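Local coordinates for protein methylglyoxal reductase (NADPH-dependent) (Candida albicans SC5314, PDB 6KWS) that probably reduces methylglyoxal to a hydroxy-carbonyl product with NADPH as hydride donor, as a member of the dihydroflavonol-4-reductase subfamily, at residues Gln271-Ile276 against Gln325-Thr330; Ile277-Lys280 against Leu284-Lys287. The protein carries 1 engineered substitution. One frame throughout, in Å; residues are numbered along the deposited sequence.

Contact 1 of 2, residues Gln271-Ile276 against Gln325-Thr330; sequences QSLVDI and QSVYDT
Val327 meets Leu273 and Ile276 with its two methyl branches, and the close contacts between 271-276 and 325-330 are these apolar ones. CG2 of Val327 lies 3.7 Å from CD2 of Leu273. Its other branch, CG1, lies equally near, 3.7 Å, to CG2 of Ile276. The longer branch of the isoleucine reaches across as well, with CD1 of Ile276 4.0 Å from CG2 of Val327, so both branches of the isoleucine meet the valine, CG2 and the tip CD1. With CG1 of Val327 anti to the backbone N (chi1 170°), it lies by CG2 of Ile276, while CG2, beside that N, reaches both Leu273 CD2 and Ile276 CD1. The two backbones approach at the same place, where CA of Leu273 and CA of Val327 are 7.1 Å apart.

Here two helices of the C-terminal part of an extended short-chain dehydrogenase/reductase fold pack together: helix 270-280, which follows strand 260-269, and helix 323-337, the last of the chain. Helix 216-222 adds Ile217 and Ile218 against Leu273, and Leu323 also touches Ile276.

Several polar side chains bond within their own segment or elsewhere in the chain. Gln271 NE2 donates to Asp275 OD1 at 2.7 Å, one helical turn on; the bond is bent (139° at the hydrogen) and arrives 49° out of the carboxylate plane. NE2 also binds Val290 O, and Asp275 OD2 takes Gly294 N, tying this helix to the loop before helix 295-303. On the other helix, Ser326 O accepts Thr330 OG1 at 2.6 Å and Thr330 N at 3.1 Å, from opposite faces of its carbonyl plane. Ser326 OG bonds to Asp239, while Asp329 forms a salt bridge with Arg241.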
# COMPACT_ATOMS: atom_id res chain seq x y z
N GLN A 271 -2.00 2.42 -21.90
CA GLN A 271 -1.28 2.02 -23.09
C GLN A 271 0.09 1.46 -22.74
O GLN A 271 0.58 0.54 -23.42
CB GLN A 271 -1.17 3.21 -24.06
CG GLN A 271 -0.47 2.87 -25.35
CD GLN A 271 -1.33 2.01 -26.27
OE1 GLN A 271 -2.43 2.39 -26.67
NE2 GLN A 271 -0.80 0.84 -26.63
N SER A 272 0.72 1.97 -21.68
CA SER A 272 1.98 1.40 -21.24
C SER A 272 1.82 -0.08 -20.94
O SER A 272 2.66 -0.90 -21.32
CB SER A 272 2.48 2.13 -20.00
OG SER A 272 2.53 3.52 -20.23
N LEU A 273 0.72 -0.43 -20.27
CA LEU A 273 0.51 -1.82 -19.86
C LEU A 273 0.18 -2.70 -21.05
O LEU A 273 0.74 -3.79 -21.20
CB LEU A 273 -0.62 -1.87 -18.83
CG LEU A 273 -0.47 -0.85 -17.71
CD1 LEU A 273 -1.62 -1.01 -16.74
CD2 LEU A 273 0.89 -1.03 -17.01
N VAL A 274 -0.74 -2.23 -21.91
CA VAL A 274 -1.05 -2.92 -23.17
C VAL A 274 0.22 -3.26 -23.93
O VAL A 274 0.47 -4.42 -24.27
CB VAL A 274 -2.00 -2.07 -24.02
CG1 VAL A 274 -2.24 -2.75 -25.35
CG2 VAL A 274 -3.31 -1.85 -23.28
N ASP A 275 1.06 -2.25 -24.19
CA ASP A 275 2.31 -2.46 -24.94
C ASP A 275 3.18 -3.54 -24.31
O ASP A 275 3.70 -4.42 -25.02
CB ASP A 275 3.10 -1.15 -25.04
CG ASP A 275 2.48 -0.15 -26.02
OD1 ASP A 275 1.57 -0.54 -26.80
OD2 ASP A 275 2.91 1.04 -26.01
N ILE A 276 3.38 -3.50 -22.99
CA ILE A 276 4.20 -4.51 -22.32
C ILE A 276 3.61 -5.89 -22.54
O ILE A 276 4.33 -6.86 -22.84
CB ILE A 276 4.36 -4.21 -20.83
CG1 ILE A 276 5.20 -2.94 -20.61
CG2 ILE A 276 4.98 -5.39 -20.13
CD1 ILE A 276 5.49 -2.64 -19.14
N GLN A 325 9.19 -5.62 -15.57
CA GLN A 325 9.26 -6.72 -14.61
C GLN A 325 7.97 -6.82 -13.82
O GLN A 325 7.37 -7.89 -13.70
CB GLN A 325 10.45 -6.54 -13.67
CG GLN A 325 11.69 -6.14 -14.38
CD GLN A 325 12.86 -5.96 -13.46
OE1 GLN A 325 12.93 -4.97 -12.72
NE2 GLN A 325 13.80 -6.90 -13.49
N SER A 326 7.52 -5.69 -13.27
CA SER A 326 6.36 -5.68 -12.40
C SER A 326 5.12 -6.15 -13.16
O SER A 326 4.37 -7.01 -12.67
CB SER A 326 6.16 -4.28 -11.83
OG SER A 326 5.25 -4.30 -10.75
N VAL A 327 4.90 -5.61 -14.36
CA VAL A 327 3.74 -6.02 -15.14
C VAL A 327 3.83 -7.49 -15.50
O VAL A 327 2.85 -8.24 -15.37
CB VAL A 327 3.60 -5.14 -16.39
CG1 VAL A 327 2.55 -5.73 -17.33
CG2 VAL A 327 3.22 -3.75 -15.99
N TYR A 328 5.01 -7.93 -15.95
CA TYR A 328 5.21 -9.32 -16.36
C TYR A 328 4.97 -10.27 -15.21
O TYR A 328 4.19 -11.23 -15.34
CB TYR A 328 6.63 -9.52 -16.90
CG TYR A 328 6.90 -10.94 -17.34
CD1 TYR A 328 6.52 -11.37 -18.61
CD2 TYR A 328 7.54 -11.85 -16.50
CE1 TYR A 328 6.77 -12.66 -19.02
CE2 TYR A 328 7.80 -13.14 -16.91
CZ TYR A 328 7.41 -13.54 -18.18
OH TYR A 328 7.65 -14.82 -18.62
N ASP A 329 5.64 -10.03 -14.08
CA ASP A 329 5.45 -10.90 -12.93
C ASP A 329 3.99 -10.97 -12.53
O ASP A 329 3.54 -12.01 -12.05
CB ASP A 329 6.29 -10.41 -11.75
CG ASP A 329 7.76 -10.55 -11.98
OD1 ASP A 329 8.17 -11.22 -12.95
OD2 ASP A 329 8.53 -10.00 -11.16
N THR A 330 3.24 -9.90 -12.74
CA THR A 330 1.83 -9.90 -12.35
C THR A 330 1.00 -10.72 -13.32
O THR A 330 0.19 -11.56 -12.90
CB THR A 330 1.31 -8.46 -12.30
OG1 THR A 330 2.16 -7.67 -11.47
CG2 THR A 330 -0.12 -8.40 -11.76

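Contact 2 of 2, residues Ile277-Lys280 against Leu284-Lys287; sequences INDK and LKGK
Asn278 and Lys285 bring the backbones together with their CA atoms 4.9 Å apart, where the chain leaving helix 270-280 doubles back beside the last turn of that helix.

The lysine carries much of the side-chain contact, through its hydrocarbon part. CG of Lys285 is anti to the backbone N (chi1 -172°), and the chain continues extended from there past the carbonyl O of Asn278, crossing the asparagine side chain at about a right angle. CD of Lys285 comes to 3.6 Å from Asn278 O, and a bend at chi4 (142°) leaves NZ of Lys285 at 3.9 Å from the same oxygen, near it without bonding. That carbonyl lies at the C-terminal end of a helix, where partial negative charge gathers, so the ammonium probably sits in a mildly favourable field. NZ of Lys285 is also 4.4 Å from OD1 of Asp279, opposite charges near each other but beyond a salt bridge.

The returning chain makes a type II beta turn over Leu284-Lys287, closed by Lys287 N to Leu284 O at 2.8 Å. Its third residue is Gly286, whose backbone angles, with phi at 108°, would jam a CB against the carbonyl O of Lys285.

Asn278 enters through its amide oxygen: OD1 of Asn278 rests 3.5 Å from CA of Lys285 and 3.8 Å from its CG. The opposite end of the amide, ND2, donates to Pro289 O, which anchors the asparagine to the chain just past the turn. On the inner side, Ile277 CG2 touches Leu284 CD1 at 4.1 Å, the two side chains slanting across one another. Leu222 of helix 216-222 packs on both, and Ile288 meets Ile277 too.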
# COMPACT_ATOMS: atom_id res chain seq x y z
N ILE A 277 2.28 -6.02 -22.39
CA ILE A 277 1.64 -7.32 -22.48
C ILE A 277 1.72 -7.84 -23.91
O ILE A 277 2.12 -8.99 -24.15
CB ILE A 277 0.19 -7.24 -21.96
CG1 ILE A 277 0.20 -6.85 -20.47
CG2 ILE A 277 -0.57 -8.56 -22.18
CD1 ILE A 277 -1.19 -6.64 -19.88
N ASN A 278 1.39 -6.98 -24.89
CA ASN A 278 1.45 -7.41 -26.29
C ASN A 278 2.86 -7.83 -26.69
O ASN A 278 3.01 -8.73 -27.53
CB ASN A 278 0.91 -6.31 -27.20
CG ASN A 278 -0.59 -6.40 -27.40
OD1 ASN A 278 -1.11 -7.48 -27.69
ND2 ASN A 278 -1.30 -5.28 -27.27
N ASP A 279 3.90 -7.27 -26.06
CA ASP A 279 5.27 -7.63 -26.42
C ASP A 279 5.87 -8.78 -25.59
O ASP A 279 6.89 -9.35 -26.00
CB ASP A 279 6.18 -6.39 -26.33
CG ASP A 279 6.19 -5.58 -27.66
OD1 ASP A 279 6.76 -6.09 -28.66
OD2 ASP A 279 5.61 -4.44 -27.70
N LYS A 280 5.28 -9.18 -24.48
CA LYS A 280 5.88 -10.25 -23.70
C LYS A 280 5.03 -11.52 -23.65
O LYS A 280 5.52 -12.55 -23.16
CB LYS A 280 6.18 -9.78 -22.27
CG LYS A 280 7.02 -8.52 -22.21
CD LYS A 280 8.45 -8.79 -22.53
CE LYS A 280 9.12 -7.56 -23.11
NZ LYS A 280 10.60 -7.62 -23.00
N LEU A 284 -1.15 -13.96 -25.80
CA LEU A 284 -2.24 -12.98 -25.71
C LEU A 284 -2.20 -11.97 -26.85
O LEU A 284 -3.21 -11.30 -27.10
CB LEU A 284 -2.20 -12.24 -24.37
CG LEU A 284 -2.20 -13.14 -23.14
CD1 LEU A 284 -1.51 -12.50 -21.92
CD2 LEU A 284 -3.63 -13.56 -22.79
N LYS A 285 -1.08 -11.83 -27.53
CA LYS A 285 -1.00 -10.88 -28.64
C LYS A 285 -1.99 -11.30 -29.71
O LYS A 285 -1.90 -12.40 -30.25
CB LYS A 285 0.42 -10.81 -29.21
CG LYS A 285 0.56 -9.69 -30.22
CD LYS A 285 1.94 -9.64 -30.86
CE LYS A 285 2.20 -8.24 -31.43
NZ LYS A 285 3.62 -7.80 -31.25
N GLY A 286 -2.94 -10.42 -30.01
CA GLY A 286 -4.01 -10.71 -30.92
C GLY A 286 -5.35 -10.89 -30.25
O GLY A 286 -6.39 -10.73 -30.91
N LYS A 287 -5.37 -11.23 -28.95
CA LYS A 287 -6.62 -11.39 -28.21
C LYS A 287 -6.98 -10.15 -27.40
O LYS A 287 -8.11 -10.06 -26.91
CB LYS A 287 -6.54 -12.61 -27.29
CG LYS A 287 -5.91 -13.84 -27.95
CD LYS A 287 -6.10 -15.13 -27.13
CE LYS A 287 -5.49 -16.35 -27.83
NZ LYS A 287 -5.44 -17.54 -26.92

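Helix 270-280 serves both contacts, its earlier turns in contact 1 and its last turn in contact 2; the centres of the two contacts lie about 10 Å apart. Contact 1 is the more buried, joining residues distant in sequence by methyl groups; contact 2 lies farther from the centre of the chain, is local, and mixes a small apolar patch with an asparagine and exposed charged residues. The two meet directly: CG1 of Val327 packs on CG1 of Ile277 at 4.1 Å, and CD1 of Tyr328 on CB of Lys280 at 4.0 Å. Along the chain, contact 2 is nested within the loop that contact 1 closes. Helix 216-222 touches side chains of both.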